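Local coordinates for protein DltD (Streptococcus thermophilus LMG 18311, PDB 7DXM) that probably serves as the terminal O-acyl-transfer protein of the dlt operon in the D-alanylation of lipoteichoic acid at the cell membrane, at residues S127-Q132 / S157-V162; F121-L126 / E152-S157; S24-T29 / E186-S191; L93-A98 / K283-V288; W106-G111 / L263-S268. All blocks are in the same frame, centred on the assembly; numbering follows the deposited sequence.

In the fold
Followed from the N terminus, the chain opens contact 3 at 24-29, contact 4 at 93-98 and contact 5 at 106-111 before any of them closes. Contacts 2 and 1 then open in turn on helix 123-131 and close in the same order at 152-157 and 157-162, so these two cross and pair one helix with helix 156-163. Both lie within the loops of the other three. Residues 186-191 close contact 3, which therefore crosses contacts 4 and 5; contact 5 closes at 263-268, inside the loop that contact 4 completes at 283-288. Contact 4 joins neighbouring strands of the parallel sheet, contact 3 two helices, and contact 5 two loops.

Contact 1: residues S127-Q132 / S157-V162; sequences SSFLSQ and SQLSKV
Leu130 and Val162 make the closest approach of this helix pair, with Leu130 CD2 lying 3.8 Å from Val162 CG2. The same Leu130 methyl is used twice more: Leu159 CD2 stands 4.2 Å from Leu130 CD2, and the aliphatic root of Gln158 sits a little farther off. Beside this group, Leu159 CD2 comes up to the rim of the Phe129 ring, in the ring plane and 4.0 Å from Phe129 CE2, with the two side chains crossing at about a right angle. In Phe129, CG lies anti to the backbone N (chi1 171°), sending the ring toward 157-162; it is the ring's turn about chi2 that offers CE2. Gln158 contributes only its CB. A bend at its second torsion (chi2 79°) leads the amide away, where NE2 bonds weakly to Asp172.

Farther out, helix 137-149 covers one flank, Ala142 meeting Phe129 while Ala143 and Ile146 meet Leu159. Helix 170-194 closes in through Ile176, which touches both Leu130 and Gln158. The axes of 127-131 and 157-162 pass 11.3 Å apart at 43°, a wide spacing bridged by branched and aromatic side chains. No hydrogen bond crosses between the segments. The contact is a small piece of hydrophobic core in a helical part of DltD, held by dispersion and the exclusion of water, so that side-chain shape rather than directional bonding sets how the two helices meet.

Contact 2: residues F121-L126 / E152-S157; sequences FNNDQL and EITMKS
Asn122 OD1, gripped by two backbone N-H groups, starts the helix that carries Asn123 and Leu126 against Thr154 and Met155. Gln125 N donates a nearly straight bond of 2.8 Å to Asn122 OD1 (166° at the hydrogen), set almost along the C=O axis, while the bond from Asp124 N is weak and strongly bent. Gln125 OE1 answers with a weak bond from Asn122 N, and the reciprocal pair forms a capping box.

Across the contact the meeting is mostly apolar, and no hydrogen bond joins the segments. Leu126 CD2 lies 3.7 Å from Met155 CE, the two side chains sliding past each other in opposite directions. The methionine is extended at chi2 and bent at its third torsion (chi3 -101°), which turns CE onto the leucine. Thr154 places CG2 between its backbone N and carbonyl carbon, and that methyl stands 3.6 Å from Asn123 ND2. At the other end, Ile153 CD1 approaches the Phe121 ring obliquely, 4.2 Å from Phe121 CE2; Leu126 CD1 meets the same ring at its edge, in plane.

Helix 137-149 backs the contact, Ile146 touching Leu126 and Leu147 touching Ile153. Met155 itself is the N-cap residue of helix 156-163, so two helix starts are brought together here. The division of labour is plain: the Asn122 side chain caps N-H groups of the opening turn, whereas methyl groups, one ring and the Asn123 amide do the joining.

Contact 3: residues S24-T29 / E186-S191; sequences SRKNKT and EDSLFS
Asp187 meets Arg25 and Lys26 by charge-assisted backbone bonding, its carboxylate set at the first turn of helix 25-33. Arg25 N reaches Asp187 OD2 at 3.0 Å on the syn side, 26° out of the carboxylate plane. Lys26 N, 2.9 Å from Asp187 OD1, comes instead from above that plane. Both are N-H groups at a helix start, so the acid probably also gains from the helix dipole.

The hydroxyl interactions lie alongside. Ser24 OG donates to Ser191 OG over 2.9 Å and, as N-cap, accepts from Asn27 N; with OG anti to the backbone N (chi1 172°), one oxygen serves both the cap and the neighbouring helix.

Van der Waals contact is modest: Lys26 CB packs 4.0 Å from Ser191 CB, and farther along the chain Lys26 CD passes 3.7 Å from Ser188 OG. The guanidinium of Arg25 leaves the interface for a salt bridge with Asp124 at the start of helix 123-131.

Segments 25-29 and 186-191 cross almost perpendicularly, at -85° with axes 9.3 Å apart. The short helix 25-33 thus sets its first turn against the flank of the long helix 170-194, while Asn27 and Lys28 rest on Tyr70 of strand 68-72.

Contact 4: residues L93-A98 / K283-V288; sequences LQNGTA and KSNTNV
Gly96 and Asn287 form the close-knit part of this contact, where two strands begin to run side by side. Asn287 N gives Gly96 O a nearly straight bond of 2.9 Å, and Asn287 O in turn accepts from Ala98 N at 3.0 Å, the alternation of a parallel pair. Just ahead of them Leu93 O is held from opposite faces of its plane, by Gly96 N and by Thr286 OG1. The threonine's OG1 is anti to its carbonyl carbon (chi1 -62°), leaving CG2 to pack 4.0 Å from Ala98 CB. Ala98 CB also lies 4.3 Å from Val288 CG2, and Phe281 of helix 270-283 covers Thr286 and Val288. Turned to the other side of the sheet, Thr97 CG2 stands 3.9 Å from Asn287 CB, the two side chains crossing at a slant.

Strands 97-101 and 287-292 are neighbours within the five-stranded parallel sheet, an alpha/beta core consistent with membership of the SGNH hydrolase clan. Strand 39-43 follows on the far side of 97-101 and sets Phe43 against Leu93 and Ala98.

Towards the exposed entry of the strands the hold slackens. Leu93 to Gly96 make a type II turn, and helix 270-283 ends in a Schellman motif at Asn285. Asn95 N still bonds Ser284 O at 2.9 Å, but Gln94 folds back through a bend at chi2 (71°) merely to lay its amide beside Ser284, with NE2 3.5 Å from Ser284 O. Asn95 and Asn285 set their amide planes 78° apart; the bond from Asn285 ND2 to Asn95 OD1 is modelled too short to be trusted in detail.

Contact 5: residues W106-G111 / L263-S268; sequences WFTKKG and LSYEVS
Phe107 and Tyr265, then Lys109 and Ser268, bring their backbones together in two irregular loops, with CA of Lys109 only 4.5 Å from CA of Ser268. Ser268 makes the one hydrogen bond across: its OG donates to Thr108 O at 2.7 Å, tilted 25° from the carbonyl plane. OG stands anti to the backbone N (chi1 -172°), and from there it also accepts from Glu270 N, capping the start of helix 270-283.

Thr108 and Tyr265 lie side by side, pointing the same way. Thr108 CG2 rests at the edge of the tyrosine ring, in its plane and 3.8 Å from Tyr265 CE1. Nearer the main chain, Phe107 CB and Tyr265 CB pack 4.0 Å apart, while the Phe107 ring leads away to an edge-to-face meeting with Tyr271. On the more exposed side Lys109 bends at chi2 and chi3, laying CD 3.8 Å from Val267 CG1, with NZ close to the same methyl.

The second loop is shaped from within by an ST turn, Ser264 OG accepting from Glu266 N at 3.0 Å. Tyr265 is backed by Met309 and Thr313 of helix 307-322. Trp106, at the head of segment 106-111, has its side chain close to, though not touching, a possible Ser-His-Asp triad, consistent with the SGNH hydrolase clan. With a single hydrogen bond across, the loops depend otherwise on methyl, methylene and ring contacts and on CA-H...O contacts between the backbones, and the serine hydroxyl couples one loop to the helix that follows the other.

Contact 1: residues S127-Q132 / S157-V162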
# COMPACT_ATOMS: atom_id res chain seq x y z
N SER A 127 10.76 5.91 17.10
CA SER A 127 12.17 5.85 17.50
C SER A 127 13.08 5.50 16.33
O SER A 127 14.16 6.06 16.18
CB SER A 127 12.35 4.84 18.62
OG SER A 127 12.28 3.51 18.08
N SER A 128 12.67 4.55 15.49
CA SER A 128 13.44 4.32 14.28
C SER A 128 13.58 5.62 13.51
O SER A 128 14.69 6.00 13.11
CB SER A 128 12.79 3.24 13.42
OG SER A 128 12.82 1.98 14.07
N PHE A 129 12.46 6.28 13.27
CA PHE A 129 12.43 7.53 12.50
C PHE A 129 13.38 8.60 13.02
O PHE A 129 14.13 9.20 12.25
CB PHE A 129 11.01 8.08 12.44
CG PHE A 129 10.92 9.47 11.87
CD1 PHE A 129 11.31 9.72 10.56
CD2 PHE A 129 10.45 10.52 12.63
CE1 PHE A 129 11.24 10.99 10.03
CE2 PHE A 129 10.36 11.80 12.11
CZ PHE A 129 10.76 12.03 10.81
N LEU A 130 13.35 8.83 14.33
CA LEU A 130 14.20 9.85 14.94
C LEU A 130 15.65 9.40 14.96
O LEU A 130 16.56 10.23 14.83
CB LEU A 130 13.68 10.17 16.35
CG LEU A 130 12.31 10.87 16.43
CD1 LEU A 130 11.68 10.76 17.81
CD2 LEU A 130 12.41 12.32 16.00
N SER A 131 15.88 8.10 15.06
CA SER A 131 17.24 7.59 15.08
C SER A 131 17.99 7.94 13.79
O SER A 131 19.18 8.27 13.84
CB SER A 131 17.20 6.09 15.33
OG SER A 131 17.35 5.84 16.72
N GLN A 132 17.32 7.96 12.66
CA GLN A 132 18.00 8.34 11.44
C GLN A 132 17.91 9.84 11.34
O GLN A 132 17.06 10.37 10.67
CB GLN A 132 17.33 7.72 10.22
CG GLN A 132 17.10 6.23 10.30
CD GLN A 132 18.38 5.45 10.23
OE1 GLN A 132 18.85 4.94 11.23
NE2 GLN A 132 18.94 5.33 9.05
N SER A 157 9.26 16.97 22.11
CA SER A 157 10.24 18.02 21.90
C SER A 157 11.12 17.69 20.71
O SER A 157 11.29 18.52 19.80
CB SER A 157 11.09 18.24 23.16
OG SER A 157 12.33 17.59 23.02
N GLN A 158 11.63 16.46 20.67
CA GLN A 158 12.49 16.04 19.57
C GLN A 158 11.77 16.16 18.24
O GLN A 158 12.36 16.62 17.25
CB GLN A 158 12.96 14.61 19.79
CG GLN A 158 13.89 14.46 20.96
CD GLN A 158 13.17 14.42 22.28
OE1 GLN A 158 11.94 14.56 22.33
NE2 GLN A 158 13.92 14.23 23.36
N LEU A 159 10.51 15.73 18.18
CA LEU A 159 9.76 15.88 16.94
C LEU A 159 9.61 17.33 16.54
O LEU A 159 9.59 17.64 15.35
CB LEU A 159 8.39 15.25 17.09
CG LEU A 159 8.35 13.80 16.62
CD1 LEU A 159 7.06 13.19 17.13
CD2 LEU A 159 8.50 13.71 15.09
N SER A 160 9.51 18.23 17.52
CA SER A 160 9.42 19.65 17.19
C SER A 160 10.75 20.18 16.66
O SER A 160 10.78 20.99 15.71
CB SER A 160 8.94 20.42 18.41
OG SER A 160 7.68 19.93 18.84
N LYS A 161 11.86 19.71 17.24
CA LYS A 161 13.19 20.08 16.75
C LYS A 161 13.41 19.57 15.33
O LYS A 161 13.92 20.28 14.46
CB LYS A 161 14.27 19.54 17.67
CG LYS A 161 14.60 20.39 18.85
CD LYS A 161 15.85 19.83 19.54
CE LYS A 161 16.21 20.60 20.81
NZ LYS A 161 17.27 19.91 21.61
N VAL A 162 13.03 18.32 15.08
CA VAL A 162 13.14 17.78 13.73
C VAL A 162 12.22 18.53 12.78
O VAL A 162 12.58 18.79 11.62
CB VAL A 162 12.88 16.27 13.75
CG1 VAL A 162 12.95 15.67 12.33
CG2 VAL A 162 13.89 15.61 14.67

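Contact 2: residues F121-L126 / E152-S157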
# COMPACT_ATOMS: atom_id res chain seq x y z
N PHE A 121 0.66 3.18 13.31
CA PHE A 121 1.82 3.80 13.92
C PHE A 121 2.10 3.19 15.29
O PHE A 121 1.19 2.73 15.99
CB PHE A 121 1.53 5.30 13.99
CG PHE A 121 2.55 6.07 14.72
CD1 PHE A 121 3.73 6.44 14.09
CD2 PHE A 121 2.34 6.42 16.03
CE1 PHE A 121 4.68 7.15 14.76
CE2 PHE A 121 3.28 7.14 16.71
CZ PHE A 121 4.46 7.51 16.08
N ASN A 122 3.38 3.16 15.68
CA ASN A 122 3.74 2.79 17.05
C ASN A 122 5.05 3.46 17.41
O ASN A 122 5.66 4.15 16.59
CB ASN A 122 3.81 1.27 17.27
CG ASN A 122 4.99 0.59 16.57
OD1 ASN A 122 6.02 1.20 16.23
ND2 ASN A 122 4.84 -0.71 16.37
N ASN A 123 5.52 3.25 18.64
CA ASN A 123 6.70 3.97 19.05
C ASN A 123 7.98 3.35 18.52
O ASN A 123 9.02 4.02 18.53
CB ASN A 123 6.75 4.09 20.56
CG ASN A 123 5.86 5.21 21.07
OD1 ASN A 123 5.21 5.90 20.27
ND2 ASN A 123 5.84 5.41 22.40
N ASP A 124 7.93 2.12 18.02
CA ASP A 124 9.10 1.57 17.35
C ASP A 124 9.35 2.31 16.05
O ASP A 124 10.49 2.71 15.76
CB ASP A 124 8.95 0.06 17.11
CG ASP A 124 10.20 -0.59 16.47
OD1 ASP A 124 11.27 0.06 16.36
OD2 ASP A 124 10.10 -1.77 16.07
N GLN A 125 8.29 2.55 15.27
CA GLN A 125 8.42 3.34 14.04
C GLN A 125 8.93 4.74 14.33
O GLN A 125 9.78 5.26 13.59
CB GLN A 125 7.08 3.39 13.32
CG GLN A 125 6.63 2.05 12.77
CD GLN A 125 5.15 2.01 12.43
OE1 GLN A 125 4.46 3.03 12.42
NE2 GLN A 125 4.64 0.81 12.18
N LEU A 126 8.48 5.36 15.42
CA LEU A 126 8.91 6.72 15.73
C LEU A 126 10.36 6.78 16.17
O LEU A 126 11.12 7.63 15.69
CB LEU A 126 8.02 7.33 16.80
CG LEU A 126 8.39 8.79 17.01
CD1 LEU A 126 7.40 9.67 16.28
CD2 LEU A 126 8.46 9.13 18.51
N GLU A 152 -0.51 14.83 20.93
CA GLU A 152 -0.08 14.45 22.28
C GLU A 152 0.69 13.14 22.18
O GLU A 152 0.14 12.03 22.28
CB GLU A 152 -1.26 14.34 23.24
CG GLU A 152 -1.90 15.68 23.51
CD GLU A 152 -3.39 15.64 23.32
OE1 GLU A 152 -4.12 16.04 24.26
OE2 GLU A 152 -3.82 15.18 22.21
N ILE A 153 1.99 13.31 22.03
CA ILE A 153 2.95 12.37 21.49
C ILE A 153 4.07 12.22 22.51
O ILE A 153 4.38 13.17 23.24
CB ILE A 153 3.48 12.88 20.13
CG1 ILE A 153 4.16 11.81 19.28
CG2 ILE A 153 4.46 13.96 20.34
CD1 ILE A 153 3.27 10.88 18.64
N THR A 154 4.67 11.04 22.58
CA THR A 154 5.88 11.00 23.37
C THR A 154 7.01 11.56 22.53
O THR A 154 6.91 11.64 21.30
CB THR A 154 6.20 9.59 23.83
OG1 THR A 154 6.97 9.62 25.05
CG2 THR A 154 6.95 8.85 22.72
N MET A 155 8.09 11.97 23.18
CA MET A 155 9.23 12.57 22.47
C MET A 155 8.78 13.73 21.60
O MET A 155 9.23 13.90 20.46
CB MET A 155 9.99 11.53 21.64
CG MET A 155 10.63 10.42 22.45
SD MET A 155 11.55 9.20 21.49
CE MET A 155 10.40 7.82 21.40
N LYS A 156 7.85 14.53 22.13
CA LYS A 156 7.32 15.66 21.36
C LYS A 156 8.39 16.72 21.13
O LYS A 156 8.41 17.34 20.06
CB LYS A 156 6.12 16.28 22.07
CG LYS A 156 5.23 17.15 21.19
CD LYS A 156 4.16 17.90 22.00
CE LYS A 156 3.57 19.09 21.21
NZ LYS A 156 2.97 20.20 22.03
N SER A 157 9.26 16.97 22.11
CA SER A 157 10.24 18.02 21.90
C SER A 157 11.12 17.69 20.71
O SER A 157 11.29 18.52 19.80
CB SER A 157 11.09 18.24 23.16
OG SER A 157 12.33 17.59 23.02

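Contact 3: residues S24-T29 / E186-S191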
# COMPACT_ATOMS: atom_id res chain seq x y z
N SER A 24 4.53 -5.19 13.15
CA SER A 24 5.43 -6.18 13.74
C SER A 24 6.73 -6.16 12.95
O SER A 24 6.77 -6.65 11.81
CB SER A 24 4.79 -7.56 13.73
OG SER A 24 5.72 -8.55 14.14
N ARG A 25 7.78 -5.57 13.53
CA ARG A 25 9.09 -5.62 12.88
C ARG A 25 9.58 -7.07 12.74
O ARG A 25 10.11 -7.45 11.69
CB ARG A 25 10.10 -4.79 13.68
CG ARG A 25 11.53 -4.88 13.16
CD ARG A 25 12.54 -4.48 14.23
NE ARG A 25 12.37 -3.08 14.57
CZ ARG A 25 13.13 -2.11 14.09
NH1 ARG A 25 14.12 -2.41 13.27
NH2 ARG A 25 12.89 -0.86 14.44
N LYS A 26 9.39 -7.89 13.77
CA LYS A 26 9.95 -9.24 13.72
C LYS A 26 9.38 -10.00 12.53
O LYS A 26 10.14 -10.53 11.72
CB LYS A 26 9.71 -9.99 15.03
CG LYS A 26 10.64 -11.25 15.21
CD LYS A 26 12.12 -10.87 15.68
CE LYS A 26 13.06 -12.10 15.94
NZ LYS A 26 12.89 -13.23 14.92
N ASN A 27 8.05 -10.00 12.37
CA ASN A 27 7.44 -10.79 11.30
C ASN A 27 7.96 -10.39 9.93
O ASN A 27 8.44 -11.23 9.15
CB ASN A 27 5.92 -10.65 11.35
CG ASN A 27 5.30 -11.48 12.44
OD1 ASN A 27 6.02 -12.10 13.22
ND2 ASN A 27 3.97 -11.50 12.51
N LYS A 28 7.86 -9.10 9.60
CA LYS A 28 8.18 -8.73 8.24
C LYS A 28 9.67 -8.85 7.97
O LYS A 28 10.05 -9.41 6.94
CB LYS A 28 7.63 -7.33 7.89
CG LYS A 28 7.93 -6.20 8.83
CD LYS A 28 7.07 -5.00 8.45
CE LYS A 28 7.30 -3.78 9.34
NZ LYS A 28 6.27 -2.70 9.22
N THR A 29 10.54 -8.35 8.85
CA THR A 29 11.96 -8.52 8.57
C THR A 29 12.32 -10.00 8.46
O THR A 29 13.10 -10.37 7.57
CB THR A 29 12.81 -7.86 9.64
OG1 THR A 29 12.68 -8.58 10.86
CG2 THR A 29 12.41 -6.40 9.81
N GLU A 186 10.91 -4.89 22.75
CA GLU A 186 9.49 -5.14 23.01
C GLU A 186 8.82 -5.85 21.83
O GLU A 186 8.01 -6.75 22.03
CB GLU A 186 8.78 -3.83 23.29
CG GLU A 186 8.35 -3.53 24.68
CD GLU A 186 8.05 -2.04 24.78
OE1 GLU A 186 7.63 -1.48 23.74
OE2 GLU A 186 8.24 -1.40 25.85
N ASP A 187 9.10 -5.38 20.61
CA ASP A 187 8.66 -6.07 19.40
C ASP A 187 9.06 -7.54 19.46
O ASP A 187 8.22 -8.44 19.34
CB ASP A 187 9.28 -5.41 18.16
CG ASP A 187 8.48 -5.67 16.87
OD1 ASP A 187 8.47 -6.82 16.36
OD2 ASP A 187 7.86 -4.69 16.38
N SER A 188 10.36 -7.79 19.66
CA SER A 188 10.83 -9.16 19.67
C SER A 188 10.13 -9.98 20.74
O SER A 188 9.94 -11.20 20.57
CB SER A 188 12.34 -9.20 19.88
OG SER A 188 12.88 -10.37 19.31
N LEU A 189 9.72 -9.33 21.83
CA LEU A 189 9.06 -10.03 22.93
C LEU A 189 7.60 -10.33 22.63
O LEU A 189 7.11 -11.41 22.98
CB LEU A 189 9.18 -9.19 24.20
CG LEU A 189 8.51 -9.78 25.46
CD1 LEU A 189 9.05 -11.15 25.81
CD2 LEU A 189 8.66 -8.84 26.64
N PHE A 190 6.88 -9.41 22.02
CA PHE A 190 5.43 -9.56 21.93
C PHE A 190 4.94 -10.04 20.58
O PHE A 190 3.81 -10.54 20.49
CB PHE A 190 4.74 -8.24 22.27
CG PHE A 190 4.74 -7.93 23.73
CD1 PHE A 190 3.72 -8.39 24.54
CD2 PHE A 190 5.77 -7.18 24.29
CE1 PHE A 190 3.72 -8.11 25.90
CE2 PHE A 190 5.77 -6.90 25.64
CZ PHE A 190 4.75 -7.37 26.45
N SER A 191 5.72 -9.91 19.52
CA SER A 191 5.22 -10.32 18.21
C SER A 191 4.77 -11.77 18.19
O SER A 191 3.70 -12.03 17.60
CB SER A 191 6.27 -10.01 17.14
OG SER A 191 6.37 -8.60 16.95

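Contact 4: residues L93-A98 / K283-V288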
# COMPACT_ATOMS: atom_id res chain seq x y z
N LEU A 93 14.73 -3.29 2.35
CA LEU A 93 14.46 -2.54 1.13
C LEU A 93 15.71 -2.28 0.31
O LEU A 93 15.60 -1.85 -0.85
CB LEU A 93 13.77 -1.20 1.43
CG LEU A 93 12.36 -1.19 2.04
CD1 LEU A 93 11.94 0.24 2.45
CD2 LEU A 93 11.31 -1.81 1.14
N GLN A 94 16.89 -2.54 0.87
CA GLN A 94 18.12 -2.06 0.26
C GLN A 94 18.38 -2.79 -1.04
O GLN A 94 18.57 -4.01 -1.05
CB GLN A 94 19.30 -2.26 1.22
CG GLN A 94 20.51 -1.47 0.84
CD GLN A 94 20.33 0.01 1.08
OE1 GLN A 94 19.66 0.42 2.03
NE2 GLN A 94 20.92 0.83 0.21
N ASN A 95 18.38 -2.04 -2.14
CA ASN A 95 18.61 -2.65 -3.45
C ASN A 95 17.58 -3.75 -3.68
O ASN A 95 17.89 -4.80 -4.23
CB ASN A 95 20.05 -3.19 -3.58
CG ASN A 95 21.16 -2.11 -3.36
OD1 ASN A 95 21.19 -1.06 -4.03
ND2 ASN A 95 22.08 -2.37 -2.42
N GLY A 96 16.35 -3.51 -3.23
CA GLY A 96 15.30 -4.51 -3.28
C GLY A 96 14.29 -4.25 -4.38
O GLY A 96 14.41 -3.34 -5.19
N THR A 97 13.26 -5.09 -4.41
CA THR A 97 12.18 -4.88 -5.37
C THR A 97 10.85 -4.94 -4.64
O THR A 97 10.67 -5.74 -3.72
CB THR A 97 12.25 -5.89 -6.61
OG1 THR A 97 12.66 -7.20 -6.18
CG2 THR A 97 13.24 -5.43 -7.71
N ALA A 98 9.92 -4.06 -5.00
CA ALA A 98 8.73 -3.85 -4.20
C ALA A 98 7.56 -3.47 -5.10
O ALA A 98 7.75 -2.85 -6.15
CB ALA A 98 8.95 -2.74 -3.16
N LYS A 283 16.51 6.64 -1.13
CA LYS A 283 17.57 6.44 -0.15
C LYS A 283 17.94 4.97 0.01
O LYS A 283 19.09 4.66 0.33
CB LYS A 283 17.15 7.05 1.19
CG LYS A 283 17.89 8.33 1.47
CD LYS A 283 17.80 8.78 2.92
CE LYS A 283 16.39 9.28 3.28
NZ LYS A 283 16.10 10.67 2.82
N SER A 284 16.99 4.04 -0.19
CA SER A 284 17.27 2.61 -0.07
C SER A 284 17.57 1.94 -1.40
O SER A 284 17.81 0.72 -1.42
CB SER A 284 16.11 1.89 0.62
OG SER A 284 16.22 1.94 2.03
N ASN A 285 17.60 2.70 -2.49
CA ASN A 285 17.80 2.19 -3.85
C ASN A 285 16.88 1.00 -4.13
O ASN A 285 17.30 -0.11 -4.45
CB ASN A 285 19.28 1.83 -4.09
CG ASN A 285 19.57 1.49 -5.56
OD1 ASN A 285 19.15 2.20 -6.50
ND2 ASN A 285 20.30 0.38 -5.77
N THR A 286 15.58 1.25 -3.99
CA THR A 286 14.60 0.21 -4.19
C THR A 286 13.93 0.38 -5.54
O THR A 286 13.65 1.50 -5.99
CB THR A 286 13.55 0.24 -3.09
OG1 THR A 286 14.19 -0.02 -1.83
CG2 THR A 286 12.47 -0.83 -3.36
N ASN A 287 13.69 -0.74 -6.20
CA ASN A 287 13.07 -0.73 -7.51
C ASN A 287 11.61 -1.17 -7.36
O ASN A 287 11.31 -2.30 -6.95
CB ASN A 287 13.85 -1.62 -8.47
CG ASN A 287 13.39 -1.44 -9.88
OD1 ASN A 287 13.04 -0.33 -10.29
ND2 ASN A 287 13.36 -2.54 -10.63
N VAL A 288 10.70 -0.25 -7.67
CA VAL A 288 9.30 -0.39 -7.32
C VAL A 288 8.49 -0.31 -8.59
O VAL A 288 8.85 0.42 -9.52
CB VAL A 288 8.85 0.71 -6.34
CG1 VAL A 288 7.51 0.39 -5.79
CG2 VAL A 288 9.87 0.89 -5.21

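Contact 5: residues W106-G111 / L263-S268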
# COMPACT_ATOMS: atom_id res chain seq x y z
N TRP A 106 -7.21 7.45 -1.45
CA TRP A 106 -6.38 8.01 -0.41
C TRP A 106 -6.40 9.51 -0.44
O TRP A 106 -6.30 10.16 0.60
CB TRP A 106 -4.94 7.52 -0.55
CG TRP A 106 -4.73 6.09 -0.14
CD1 TRP A 106 -5.65 5.24 0.42
CD2 TRP A 106 -3.51 5.34 -0.25
NE1 TRP A 106 -5.08 4.01 0.66
CE2 TRP A 106 -3.77 4.05 0.26
CE3 TRP A 106 -2.24 5.63 -0.73
CZ2 TRP A 106 -2.79 3.05 0.30
CZ3 TRP A 106 -1.26 4.64 -0.69
CH2 TRP A 106 -1.55 3.37 -0.18
N PHE A 107 -6.54 10.08 -1.63
CA PHE A 107 -6.07 11.45 -1.85
C PHE A 107 -7.16 12.48 -1.64
O PHE A 107 -7.24 13.45 -2.39
CB PHE A 107 -5.47 11.57 -3.24
CG PHE A 107 -4.16 10.83 -3.40
CD1 PHE A 107 -4.13 9.46 -3.51
CD2 PHE A 107 -2.96 11.52 -3.43
CE1 PHE A 107 -2.94 8.80 -3.64
CE2 PHE A 107 -1.76 10.87 -3.56
CZ PHE A 107 -1.75 9.50 -3.67
N THR A 108 -8.00 12.30 -0.62
CA THR A 108 -9.02 13.28 -0.24
C THR A 108 -8.39 14.48 0.50
O THR A 108 -7.22 14.47 0.91
CB THR A 108 -10.06 12.64 0.65
OG1 THR A 108 -9.43 12.28 1.89
CG2 THR A 108 -10.62 11.40 -0.01
N LYS A 109 -9.20 15.54 0.67
CA LYS A 109 -8.64 16.76 1.23
C LYS A 109 -8.30 16.61 2.71
O LYS A 109 -7.23 17.04 3.16
CB LYS A 109 -9.59 17.95 1.02
CG LYS A 109 -8.98 19.28 1.52
CD LYS A 109 -7.51 19.48 1.04
CE LYS A 109 -6.54 19.98 2.16
NZ LYS A 109 -5.13 20.23 1.67
N LYS A 110 -9.19 15.99 3.50
CA LYS A 110 -8.91 15.86 4.93
C LYS A 110 -8.16 14.58 5.28
O LYS A 110 -7.65 14.48 6.40
CB LYS A 110 -10.21 15.94 5.77
CG LYS A 110 -11.18 17.03 5.29
CD LYS A 110 -10.63 18.45 5.56
CE LYS A 110 -11.74 19.46 5.90
NZ LYS A 110 -11.48 20.82 5.28
N GLY A 111 -8.06 13.62 4.36
CA GLY A 111 -7.31 12.42 4.64
C GLY A 111 -8.05 11.50 5.60
O GLY A 111 -9.27 11.61 5.78
N LEU A 263 -17.09 14.97 -5.21
CA LEU A 263 -15.88 14.47 -4.55
C LEU A 263 -14.68 14.50 -5.50
O LEU A 263 -14.78 14.09 -6.66
CB LEU A 263 -16.12 13.05 -4.05
CG LEU A 263 -14.92 12.27 -3.50
CD1 LEU A 263 -14.10 13.12 -2.53
CD2 LEU A 263 -15.33 10.90 -2.89
N SER A 264 -13.55 14.97 -4.99
CA SER A 264 -12.31 15.02 -5.75
C SER A 264 -11.16 14.37 -4.97
O SER A 264 -11.18 14.30 -3.74
CB SER A 264 -11.96 16.46 -6.10
OG SER A 264 -10.61 16.59 -6.49
N TYR A 265 -10.16 13.87 -5.71
CA TYR A 265 -8.91 13.36 -5.14
C TYR A 265 -7.70 14.20 -5.55
O TYR A 265 -6.55 13.73 -5.44
CB TYR A 265 -8.70 11.91 -5.56
CG TYR A 265 -9.83 11.01 -5.18
CD1 TYR A 265 -10.22 10.89 -3.86
CD2 TYR A 265 -10.50 10.25 -6.14
CE1 TYR A 265 -11.25 10.04 -3.49
CE2 TYR A 265 -11.54 9.39 -5.78
CZ TYR A 265 -11.91 9.29 -4.44
OH TYR A 265 -12.92 8.46 -4.02
N GLU A 266 -7.93 15.43 -6.04
CA GLU A 266 -6.88 16.24 -6.64
C GLU A 266 -6.13 17.08 -5.64
O GLU A 266 -4.99 17.49 -5.92
CB GLU A 266 -7.47 17.16 -7.69
CG GLU A 266 -7.81 16.49 -9.01
CD GLU A 266 -8.13 17.51 -10.10
OE1 GLU A 266 -9.15 17.31 -10.80
OE2 GLU A 266 -7.37 18.51 -10.26
N VAL A 267 -6.73 17.38 -4.49
CA VAL A 267 -6.04 18.06 -3.41
C VAL A 267 -5.97 17.11 -2.23
O VAL A 267 -7.01 16.59 -1.78
CB VAL A 267 -6.74 19.37 -3.03
CG1 VAL A 267 -5.79 20.25 -2.26
CG2 VAL A 267 -7.23 20.06 -4.27
N SER A 268 -4.76 16.88 -1.73
CA SER A 268 -4.57 15.99 -0.59
C SER A 268 -3.18 16.19 -0.01
O SER A 268 -2.22 16.46 -0.74
CB SER A 268 -4.74 14.54 -0.99
OG SER A 268 -4.73 13.75 0.17